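Local coordinates for proximal thread matrix protein 1 (Mytilus galloprovincialis, PDB 4CN9) that serves as a collagen-binding matrix protein of the mussel byssus, built around two von Willebrand factor A domains and holding zinc in a MIDAS motif, at residues F114-F119 and N152-A157; T144-V149 and H188-E193; Y220-N225 and L234-D239; K281-R286 and D432-A437. One frame throughout, in Å; residues are numbered along the deposited sequence.

Contact 1 of 4, residues F114-F119 and N152-A157; sequences FPLNKF and NSFSGA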
# COMPACT_ATOMS: atom_id res chain seq x y z
N PHE A 114 -15.13 2.31 -22.47
CA PHE A 114 -16.51 2.47 -22.03
C PHE A 114 -16.51 2.88 -20.56
O PHE A 114 -15.61 2.49 -19.81
CB PHE A 114 -17.35 1.21 -22.28
CG PHE A 114 -16.80 -0.05 -21.67
CD1 PHE A 114 -17.11 -0.41 -20.37
CD2 PHE A 114 -15.97 -0.88 -22.41
CE1 PHE A 114 -16.59 -1.58 -19.81
CE2 PHE A 114 -15.46 -2.04 -21.87
CZ PHE A 114 -15.77 -2.39 -20.56
N PRO A 115 -17.47 3.72 -20.17
CA PRO A 115 -17.62 4.17 -18.79
C PRO A 115 -18.31 3.14 -17.89
O PRO A 115 -18.91 2.18 -18.38
CB PRO A 115 -18.51 5.41 -18.93
CG PRO A 115 -19.35 5.11 -20.13
CD PRO A 115 -18.46 4.35 -21.07
N LEU A 116 -18.23 3.36 -16.58
CA LEU A 116 -18.91 2.52 -15.58
C LEU A 116 -20.40 2.31 -15.88
O LEU A 116 -20.94 1.23 -15.65
CB LEU A 116 -18.77 3.14 -14.19
CG LEU A 116 -17.36 3.13 -13.58
CD1 LEU A 116 -17.29 4.15 -12.45
CD2 LEU A 116 -16.97 1.75 -13.08
N ASN A 117 -21.08 3.34 -16.38
CA ASN A 117 -22.53 3.24 -16.52
C ASN A 117 -23.00 2.75 -17.89
O ASN A 117 -24.20 2.72 -18.14
CB ASN A 117 -23.23 4.56 -16.16
CG ASN A 117 -22.83 5.72 -17.05
OD1 ASN A 117 -22.12 5.56 -18.05
ND2 ASN A 117 -23.30 6.92 -16.70
N LYS A 118 -22.07 2.34 -18.76
CA LYS A 118 -22.45 1.92 -20.12
C LYS A 118 -23.21 0.59 -20.16
O LYS A 118 -24.26 0.49 -20.79
CB LYS A 118 -21.23 1.83 -21.02
CG LYS A 118 -21.55 1.47 -22.48
CD LYS A 118 -22.07 2.66 -23.24
CE LYS A 118 -21.78 2.55 -24.74
NZ LYS A 118 -22.16 3.81 -25.46
N PHE A 119 -22.67 -0.43 -19.50
CA PHE A 119 -23.22 -1.78 -19.62
C PHE A 119 -23.76 -2.26 -18.28
O PHE A 119 -23.32 -1.80 -17.23
CB PHE A 119 -22.16 -2.76 -20.13
CG PHE A 119 -21.62 -2.41 -21.49
CD1 PHE A 119 -22.45 -2.38 -22.60
CD2 PHE A 119 -20.28 -2.14 -21.66
CE1 PHE A 119 -21.95 -2.07 -23.85
CE2 PHE A 119 -19.76 -1.84 -22.90
CZ PHE A 119 -20.60 -1.81 -24.01
N ASN A 152 -12.33 11.82 -14.69
CA ASN A 152 -13.46 11.40 -15.52
C ASN A 152 -14.10 10.08 -15.10
O ASN A 152 -15.32 10.00 -14.95
CB ASN A 152 -13.03 11.28 -16.99
CG ASN A 152 -12.67 12.62 -17.61
OD1 ASN A 152 -12.18 13.52 -16.94
ND2 ASN A 152 -12.91 12.75 -18.91
N SER A 153 -13.28 9.06 -14.93
CA SER A 153 -13.78 7.68 -14.82
C SER A 153 -14.66 7.44 -13.61
O SER A 153 -15.61 6.65 -13.69
CB SER A 153 -12.63 6.68 -14.80
OG SER A 153 -11.80 6.84 -15.92
N PHE A 154 -14.34 8.07 -12.49
CA PHE A 154 -15.13 7.92 -11.27
C PHE A 154 -16.11 9.05 -11.06
O PHE A 154 -16.75 9.13 -10.01
CB PHE A 154 -14.20 7.80 -10.06
CG PHE A 154 -13.52 6.46 -9.96
CD1 PHE A 154 -14.26 5.32 -9.69
CD2 PHE A 154 -12.17 6.35 -10.15
CE1 PHE A 154 -13.64 4.07 -9.58
CE2 PHE A 154 -11.54 5.11 -10.04
CZ PHE A 154 -12.28 3.97 -9.77
N SER A 155 -16.26 9.93 -12.06
CA SER A 155 -17.17 11.07 -11.89
C SER A 155 -18.63 10.63 -11.96
O SER A 155 -18.95 9.61 -12.58
CB SER A 155 -16.90 12.17 -12.93
OG SER A 155 -17.25 11.76 -14.25
N GLY A 156 -19.50 11.40 -11.32
CA GLY A 156 -20.93 11.22 -11.45
C GLY A 156 -21.37 11.05 -12.90
O GLY A 156 -22.22 10.23 -13.21
N ALA A 157 -20.77 11.83 -13.79
CA ALA A 157 -21.18 11.83 -15.20
C ALA A 157 -20.95 10.48 -15.89
O ALA A 157 -21.63 10.16 -16.86
CB ALA A 157 -20.46 12.93 -15.95
O HOH W 1 -16.20 5.46 -16.09
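Leu-116 and Ser-153 meet both directly and through a water, and the water supplies the hydrogen bonds that join the two segments. It accepts from Leu-116 N at 3.0 Å and donates to Ser-153 O at 2.7 Å, bridging the turn of one segment to the C-terminal end of helix 142-153. The turn is a type I beta turn from Pro-115 to Lys-118, and Phe-154 is where the chain first leaves helical geometry, so Ser-153 O, at the end of the helix, is probably satisfied by this water.

The apolar part rests on one methyl. With CG of Leu-116 anti to the carbonyl carbon (chi1 -69°) and the chain extended beyond it, CD1 reaches across to lie 3.3 Å from Ser-153 O and 4.3 Å from CD1 of Phe-154, meeting that ring obliquely. Further out, Asn-117 ND2 comes within 3.6 Å of Ala-157 O, a polar approach rather than a bond.

Within segment 152-157, two donors of Ser-155 grip Asn-152 O. The hydroxyl OG binds it at 2.7 Å, tilted 20° from the carbonyl plane, and the amide N of Ser-155 joins from the backbone. Together they probably help to hold the chain where it leaves the helix.

This is plain packing in the first von Willebrand factor A domain, away from the zinc sites: the loop after edge strand 110-112 meets the end of a helix lying on the central sheet. Phe-114 points the other way, onto Ile-125 and Ile-129 of helix 122-130, while Leu-116, Ser-153 and Phe-154 gather on Ile-57 of strand 54-61.

Contact 2 of 4, residues T144-V149 and H188-E193; sequences TGLKHV and HKLKAE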
# COMPACT_ATOMS: atom_id res chain seq x y z
N THR A 144 -0.86 10.34 -17.15
CA THR A 144 -2.01 10.93 -17.84
C THR A 144 -3.20 10.01 -17.69
O THR A 144 -4.32 10.47 -17.49
CB THR A 144 -1.72 11.20 -19.32
OG1 THR A 144 -0.55 12.03 -19.42
CG2 THR A 144 -2.89 11.91 -20.00
N GLY A 145 -2.96 8.70 -17.75
CA GLY A 145 -4.01 7.72 -17.53
C GLY A 145 -4.62 7.85 -16.14
O GLY A 145 -5.85 7.87 -15.98
N LEU A 146 -3.77 7.94 -15.11
CA LEU A 146 -4.24 8.05 -13.73
C LEU A 146 -5.05 9.33 -13.51
O LEU A 146 -6.04 9.32 -12.79
CB LEU A 146 -3.05 8.01 -12.77
CG LEU A 146 -2.33 6.66 -12.70
CD1 LEU A 146 -0.99 6.77 -11.98
CD2 LEU A 146 -3.21 5.62 -12.04
N LYS A 147 -4.61 10.42 -14.13
CA LYS A 147 -5.31 11.70 -14.06
C LYS A 147 -6.69 11.59 -14.69
O LYS A 147 -7.70 12.02 -14.12
CB LYS A 147 -4.48 12.75 -14.81
CG LYS A 147 -5.08 14.16 -14.82
CD LYS A 147 -4.20 15.09 -15.67
CE LYS A 147 -4.95 16.33 -16.10
NZ LYS A 147 -5.20 17.23 -14.95
N HIS A 148 -6.74 11.00 -15.88
CA HIS A 148 -8.01 10.80 -16.57
C HIS A 148 -8.99 9.98 -15.70
O HIS A 148 -10.19 10.28 -15.62
CB HIS A 148 -7.75 10.11 -17.91
CG HIS A 148 -8.99 9.89 -18.73
ND1 HIS A 148 -9.41 10.77 -19.69
CD2 HIS A 148 -9.88 8.87 -18.73
CE1 HIS A 148 -10.51 10.31 -20.26
NE2 HIS A 148 -10.82 9.16 -19.69
N VAL A 149 -8.47 8.95 -15.04
CA VAL A 149 -9.30 8.10 -14.18
C VAL A 149 -9.85 8.90 -12.99
O VAL A 149 -11.03 8.82 -12.67
CB VAL A 149 -8.51 6.85 -13.72
CG1 VAL A 149 -9.24 6.15 -12.59
CG2 VAL A 149 -8.30 5.89 -14.90
N HIS A 188 -0.87 9.74 -6.25
CA HIS A 188 -1.13 10.31 -4.93
C HIS A 188 -2.54 10.93 -4.85
O HIS A 188 -3.30 10.65 -3.94
CB HIS A 188 -0.06 11.35 -4.58
CG HIS A 188 -0.33 12.11 -3.32
ND1 HIS A 188 -0.03 11.60 -2.07
CD2 HIS A 188 -0.88 13.33 -3.11
CE1 HIS A 188 -0.38 12.48 -1.15
NE2 HIS A 188 -0.91 13.53 -1.75
N LYS A 189 -2.88 11.77 -5.82
CA LYS A 189 -4.20 12.41 -5.81
C LYS A 189 -5.31 11.37 -5.95
O LYS A 189 -6.36 11.45 -5.31
CB LYS A 189 -4.30 13.43 -6.94
CG LYS A 189 -3.38 14.62 -6.81
CD LYS A 189 -3.59 15.53 -8.02
CE LYS A 189 -2.80 16.80 -7.94
NZ LYS A 189 -3.00 17.64 -9.17
N LEU A 190 -5.07 10.37 -6.78
CA LEU A 190 -6.09 9.36 -7.00
C LEU A 190 -6.35 8.58 -5.71
O LEU A 190 -7.49 8.43 -5.27
CB LEU A 190 -5.65 8.43 -8.14
CG LEU A 190 -6.63 7.36 -8.60
CD1 LEU A 190 -7.98 7.96 -9.03
CD2 LEU A 190 -6.00 6.55 -9.74
N LYS A 191 -5.28 8.12 -5.08
CA LYS A 191 -5.42 7.33 -3.87
C LYS A 191 -5.99 8.18 -2.72
O LYS A 191 -6.68 7.66 -1.85
CB LYS A 191 -4.09 6.67 -3.49
CG LYS A 191 -3.65 5.58 -4.48
CD LYS A 191 -2.32 4.87 -4.09
CE LYS A 191 -1.13 5.77 -4.28
NZ LYS A 191 0.16 5.12 -3.91
N ALA A 192 -5.72 9.48 -2.74
CA ALA A 192 -6.24 10.38 -1.70
C ALA A 192 -7.77 10.43 -1.74
O ALA A 192 -8.40 10.81 -0.76
CB ALA A 192 -5.65 11.78 -1.86
N GLU A 193 -8.36 10.02 -2.86
CA GLU A 193 -9.81 10.03 -3.01
C GLU A 193 -10.45 8.72 -2.57
O GLU A 193 -11.62 8.49 -2.83
CB GLU A 193 -10.19 10.33 -4.47
CG GLU A 193 -9.77 11.73 -4.92
CD GLU A 193 -10.37 12.13 -6.26
OE1 GLU A 193 -10.97 11.27 -6.93
OE2 GLU A 193 -10.24 13.32 -6.64
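Within 144-149 and 188-193, both helical for most of their length, the nearest CA atoms are those of Leu-146 and Leu-190, 7.1 Å apart. The packing is wholly apolar and hangs on the branching of Leu-190. Its CG lies anti to the backbone N (chi1 -176°), which carries the fork into the groove between the helices and gives each methyl a different partner. CD2 touches CD2 of Leu-146 at 3.7 Å, the two side chains crossing at about a right angle, and Leu-190 CD2 also comes to 4.1 Å from Leu-146 O, so it rests partly on the neighbouring backbone. The other branch, CD1, meets CG1 of Val-149 at 4.2 Å. One leucine thereby spans two positions about a turn apart on helix 142-153, and all three residues are buried.

Nearer the surface, Lys-147 NZ and Lys-189 NZ stand 6.2 Å apart. Any repulsion between them is probably eased by Glu-151, which forms a salt bridge with Lys-147.

The arrangement is characteristic of the Rossmann-like von Willebrand factor A fold, in which helices pack side by side over a central sheet. Leu-146 and Val-149 both rest on Leu-59 of strand 54-61, and Val-149 reaches Ile-57 as well. Across the groove, Leu-146 also touches Glu-186 and Ala-187, while Leu-190 leans on Arg-150, extending the seam along both helices.

Contact 3 of 4, residues Y220-N225 and L234-D239; sequences YVLTTN and LKLVID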
# COMPACT_ATOMS: atom_id res chain seq x y z
N TYR A 220 0.78 -4.58 -3.72
CA TYR A 220 -0.29 -4.48 -4.71
C TYR A 220 0.27 -4.40 -6.14
O TYR A 220 -0.46 -4.10 -7.09
CB TYR A 220 -1.15 -3.25 -4.43
CG TYR A 220 -2.06 -3.38 -3.24
CD1 TYR A 220 -1.55 -3.63 -1.96
CD2 TYR A 220 -3.43 -3.23 -3.38
CE1 TYR A 220 -2.39 -3.74 -0.87
CE2 TYR A 220 -4.29 -3.35 -2.28
CZ TYR A 220 -3.76 -3.59 -1.04
OH TYR A 220 -4.60 -3.70 0.05
N VAL A 221 1.57 -4.64 -6.28
CA VAL A 221 2.21 -4.73 -7.59
C VAL A 221 2.44 -6.19 -7.93
O VAL A 221 3.06 -6.93 -7.16
CB VAL A 221 3.57 -4.03 -7.62
CG1 VAL A 221 4.23 -4.23 -9.00
CG2 VAL A 221 3.42 -2.54 -7.29
N LEU A 222 1.93 -6.62 -9.08
CA LEU A 222 2.12 -7.98 -9.56
C LEU A 222 2.88 -7.95 -10.88
O LEU A 222 2.69 -7.05 -11.70
CB LEU A 222 0.77 -8.66 -9.74
CG LEU A 222 -0.11 -8.69 -8.49
CD1 LEU A 222 -1.46 -9.22 -8.84
CD2 LEU A 222 0.53 -9.51 -7.39
N THR A 223 3.78 -8.91 -11.07
CA THR A 223 4.61 -8.94 -12.27
C THR A 223 4.57 -10.32 -12.92
O THR A 223 4.38 -11.34 -12.25
CB THR A 223 6.08 -8.58 -11.96
OG1 THR A 223 6.65 -9.56 -11.09
CG2 THR A 223 6.17 -7.20 -11.31
N THR A 224 4.74 -10.34 -14.23
CA THR A 224 4.80 -11.59 -14.97
C THR A 224 5.69 -11.37 -16.19
O THR A 224 5.87 -10.23 -16.65
CB THR A 224 3.39 -12.06 -15.38
OG1 THR A 224 3.49 -13.29 -16.10
CG2 THR A 224 2.69 -11.03 -16.24
N ASN A 225 6.25 -12.45 -16.71
CA ASN A 225 7.24 -12.35 -17.78
C ASN A 225 6.64 -12.24 -19.17
O ASN A 225 7.28 -11.75 -20.09
CB ASN A 225 8.20 -13.54 -17.72
CG ASN A 225 9.31 -13.34 -16.71
OD1 ASN A 225 9.57 -14.20 -15.87
ND2 ASN A 225 9.99 -12.20 -16.80
N LEU A 234 -4.54 -14.04 -11.76
CA LEU A 234 -5.96 -13.74 -11.52
C LEU A 234 -6.32 -13.80 -10.04
O LEU A 234 -6.93 -12.86 -9.49
CB LEU A 234 -6.87 -14.69 -12.32
CG LEU A 234 -8.37 -14.38 -12.26
CD1 LEU A 234 -8.67 -12.96 -12.73
CD2 LEU A 234 -9.16 -15.40 -13.09
N LYS A 235 -5.95 -14.89 -9.38
CA LYS A 235 -6.34 -15.08 -7.98
C LYS A 235 -5.76 -13.98 -7.10
O LYS A 235 -6.46 -13.43 -6.24
CB LYS A 235 -5.90 -16.45 -7.46
CG LYS A 235 -6.07 -16.59 -5.95
CD LYS A 235 -5.86 -18.02 -5.47
CE LYS A 235 -6.22 -18.17 -3.99
NZ LYS A 235 -5.48 -17.22 -3.11
N LEU A 236 -4.50 -13.65 -7.33
CA LEU A 236 -3.81 -12.59 -6.60
C LEU A 236 -4.48 -11.23 -6.79
O LEU A 236 -4.60 -10.45 -5.84
CB LEU A 236 -2.35 -12.52 -7.06
CG LEU A 236 -1.48 -13.71 -6.69
CD1 LEU A 236 -0.11 -13.63 -7.36
CD2 LEU A 236 -1.31 -13.79 -5.18
N VAL A 237 -4.91 -10.93 -8.01
CA VAL A 237 -5.54 -9.65 -8.28
C VAL A 237 -6.87 -9.56 -7.58
O VAL A 237 -7.20 -8.53 -6.99
CB VAL A 237 -5.70 -9.41 -9.80
CG1 VAL A 237 -6.55 -8.18 -10.07
CG2 VAL A 237 -4.34 -9.26 -10.46
N ILE A 238 -7.66 -10.63 -7.62
CA ILE A 238 -8.94 -10.64 -6.96
C ILE A 238 -8.78 -10.53 -5.45
O ILE A 238 -9.56 -9.86 -4.79
CB ILE A 238 -9.74 -11.92 -7.30
CG1 ILE A 238 -9.97 -12.02 -8.81
CG2 ILE A 238 -11.05 -11.94 -6.53
CD1 ILE A 238 -10.59 -10.78 -9.44
N ASP A 239 -7.76 -11.20 -4.91
CA ASP A 239 -7.48 -11.14 -3.47
C ASP A 239 -7.19 -9.72 -3.03
O ASP A 239 -7.67 -9.29 -1.98
CB ASP A 239 -6.29 -12.04 -3.11
CG ASP A 239 -6.63 -13.52 -3.15
OD1 ASP A 239 -7.83 -13.85 -3.18
OD2 ASP A 239 -5.70 -14.34 -3.15
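Lys-235 NZ donates to Asp-239 OD2 at 2.9 Å, a salt bridge one turn apart on the helix that brings Leu-236 and Val-237 against Leu-222. The carboxylate uses its syn lone pair, and Glu-48 stands near both ends of the pair: it makes a long, weak ion pair with the lysine and sets a like charge beside the aspartate, so the lysine probably offsets two acidic groups.

The motif is that of the Rossmann-like von Willebrand factor A fold, with helix 234-241 laid against strand 221-224 at the margin of the central sheet. Within the sheet, backbone bonds of Leu-222 to Ala-199 and Gly-201 tie the strand to strand 195-202. Leu-222 and Val-237 mark the closest backbone approach of the two segments, their CA atoms being 7.9 Å apart.

Across that distance both methyls of Leu-222 meet the helix, its CG anti to the carbonyl carbon (chi1 -57°). CD1 comes 3.9 Å from CB of Leu-236, while CD2 lies 4.2 Å from Leu-236 CD1. Replacement of Leu-222 by an alanine would probably open a gap between strand and helix, taking from Leu-236 CB and Val-237 CG2 the methyls that touch them. Val-237 also packs on Ile-200 of strand 195-202 and Leu-84 of helix 73-85, which places it deeper than Leu-236. The tightest point is the methyl pair Leu-222 CD1 and Val-237 CG2, at 3.3 Å, closer than carbons usually sit.

Contact 4 of 4, residues K281-R286 and D432-A437; sequences KDIVDR and DVVKLA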
# COMPACT_ATOMS: atom_id res chain seq x y z
N LYS A 281 3.73 7.75 22.96
CA LYS A 281 2.68 7.74 23.97
C LYS A 281 1.38 8.39 23.46
O LYS A 281 0.29 7.91 23.75
CB LYS A 281 3.17 8.42 25.25
CG LYS A 281 4.16 7.58 26.01
CD LYS A 281 5.13 8.42 26.84
CE LYS A 281 4.41 9.40 27.71
NZ LYS A 281 5.31 10.32 28.44
N ASP A 282 1.50 9.48 22.70
CA ASP A 282 0.34 10.14 22.12
C ASP A 282 -0.39 9.22 21.14
O ASP A 282 -1.62 9.20 21.09
CB ASP A 282 0.71 11.46 21.45
CG ASP A 282 1.07 12.56 22.46
OD1 ASP A 282 0.85 12.34 23.66
OD2 ASP A 282 1.58 13.62 22.04
N ILE A 283 0.36 8.43 20.39
CA ILE A 283 -0.22 7.45 19.47
C ILE A 283 -0.99 6.39 20.23
O ILE A 283 -2.11 6.03 19.86
CB ILE A 283 0.88 6.82 18.59
CG1 ILE A 283 1.40 7.89 17.62
CG2 ILE A 283 0.36 5.59 17.83
CD1 ILE A 283 2.62 7.50 16.89
N VAL A 284 -0.40 5.88 21.31
CA VAL A 284 -1.08 4.89 22.13
C VAL A 284 -2.44 5.41 22.60
O VAL A 284 -3.44 4.68 22.57
CB VAL A 284 -0.20 4.48 23.34
CG1 VAL A 284 -1.00 3.69 24.35
CG2 VAL A 284 1.01 3.66 22.84
N ASP A 285 -2.47 6.67 23.02
CA ASP A 285 -3.70 7.27 23.54
C ASP A 285 -4.82 7.38 22.50
O ASP A 285 -5.98 7.56 22.87
CB ASP A 285 -3.42 8.67 24.12
CG ASP A 285 -2.90 8.61 25.54
OD1 ASP A 285 -3.15 7.59 26.24
OD2 ASP A 285 -2.25 9.59 25.96
N ARG A 286 -4.49 7.28 21.22
CA ARG A 286 -5.49 7.41 20.18
C ARG A 286 -6.24 6.11 19.91
O ARG A 286 -7.24 6.10 19.19
CB ARG A 286 -4.86 7.94 18.88
CG ARG A 286 -4.23 9.30 19.06
CD ARG A 286 -5.29 10.39 19.14
NE ARG A 286 -5.95 10.53 17.85
CZ ARG A 286 -5.62 11.42 16.93
NH1 ARG A 286 -4.63 12.28 17.14
NH2 ARG A 286 -6.29 11.46 15.79
N ASP A 432 -1.43 12.12 10.46
CA ASP A 432 -1.21 11.23 9.33
C ASP A 432 -0.67 9.89 9.80
O ASP A 432 -1.07 8.85 9.28
CB ASP A 432 -0.26 11.86 8.31
CG ASP A 432 -0.92 12.96 7.49
OD1 ASP A 432 -2.16 12.96 7.40
OD2 ASP A 432 -0.19 13.81 6.94
N VAL A 433 0.21 9.88 10.79
CA VAL A 433 0.76 8.61 11.26
C VAL A 433 -0.30 7.78 11.97
O VAL A 433 -0.39 6.59 11.74
CB VAL A 433 2.03 8.79 12.13
CG1 VAL A 433 2.42 7.49 12.80
CG2 VAL A 433 3.17 9.31 11.26
N VAL A 434 -1.13 8.42 12.79
CA VAL A 434 -2.24 7.74 13.47
C VAL A 434 -3.22 7.08 12.48
O VAL A 434 -3.65 5.94 12.71
CB VAL A 434 -2.99 8.72 14.42
CG1 VAL A 434 -4.30 8.14 14.90
CG2 VAL A 434 -2.11 9.07 15.62
N LYS A 435 -3.56 7.77 11.39
CA LYS A 435 -4.46 7.21 10.40
C LYS A 435 -3.90 5.93 9.82
O LYS A 435 -4.65 5.00 9.53
CB LYS A 435 -4.73 8.17 9.23
CG LYS A 435 -5.67 9.33 9.54
CD LYS A 435 -5.87 10.18 8.29
CE LYS A 435 -6.59 11.49 8.59
NZ LYS A 435 -6.72 12.35 7.37
N LEU A 436 -2.58 5.87 9.64
CA LEU A 436 -1.95 4.63 9.19
C LEU A 436 -1.87 3.59 10.32
O LEU A 436 -2.16 2.42 10.11
CB LEU A 436 -0.56 4.92 8.62
CG LEU A 436 -0.53 5.91 7.45
CD1 LEU A 436 0.88 6.16 6.97
CD2 LEU A 436 -1.40 5.41 6.31
N ALA A 437 -1.48 4.01 11.52
CA ALA A 437 -1.40 3.08 12.64
C ALA A 437 -2.75 2.43 12.90
O ALA A 437 -2.82 1.27 13.31
CB ALA A 437 -0.90 3.79 13.90
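Ile-283 and Arg-286, three residues apart in segment 281-286, clasp Val-433 and Val-434 of helix 430-437. Two helices side by side over a shared sheet are a hallmark of the von Willebrand factor A fold, here in the second such module of the chain. The segments come near enough for CA of Ile-283 and CA of Val-434 to stand 6.3 Å apart.

The torsions help to set which atoms meet. Ile-283 holds its longer branch extended (chi2 169°), so that CD1 reaches CG1 of Val-433 at 4.1 Å, the two side chains crossing at about a right angle. Ile-283 CG1, closer to the backbone, takes the other valine, lying 4.2 Å from Val-434 CG2.

Arg-286 behaves differently. Its chain is bent at both chi2 (-75°) and chi3 (-68°), folding it over Val-434 instead of letting it run out into solvent. Val-434 CG1 is approached both by the root of this chain, at CB, and by its head, while CG2 lies 4.0 Å from Arg-286 CG. The arginine thus presents hydrocarbon and the flat of its guanidinium to one valine. Its polar end is anchored by a salt bridge from NH2 to Glu-431, a residue of the partner helix, which probably helps to hold the bent side chain in place.

On Val-434 the CG1 methyl sits over one face of the guanidinium, 3.8 Å above its plane and displaced toward the rim, 4.0 Å from Arg-286 NH2.

How the contacts relate
Contacts 1, 2 and 3 belong to the first von Willebrand factor A domain, whereas contact 4 joins helices in the second half of the chain. Contacts 1 and 2 interleave along the sequence and share helix 142-153; their centres are about 15 Å apart, and they touch where Phe-154 CE2 lies 3.6 Å from Val-149 CG1, so one helix takes part in both contacts and they adjoin. Contact 3 follows in series, its centre about 20 Å from that of contact 2, at the far edge strand of the same sheet. Contact 4 comes last, about 31 Å from contact 3 between centres, across the chain's centre. Each module is thus closed by contacts of its own, helix to helix, strand to helix or loop to helix end.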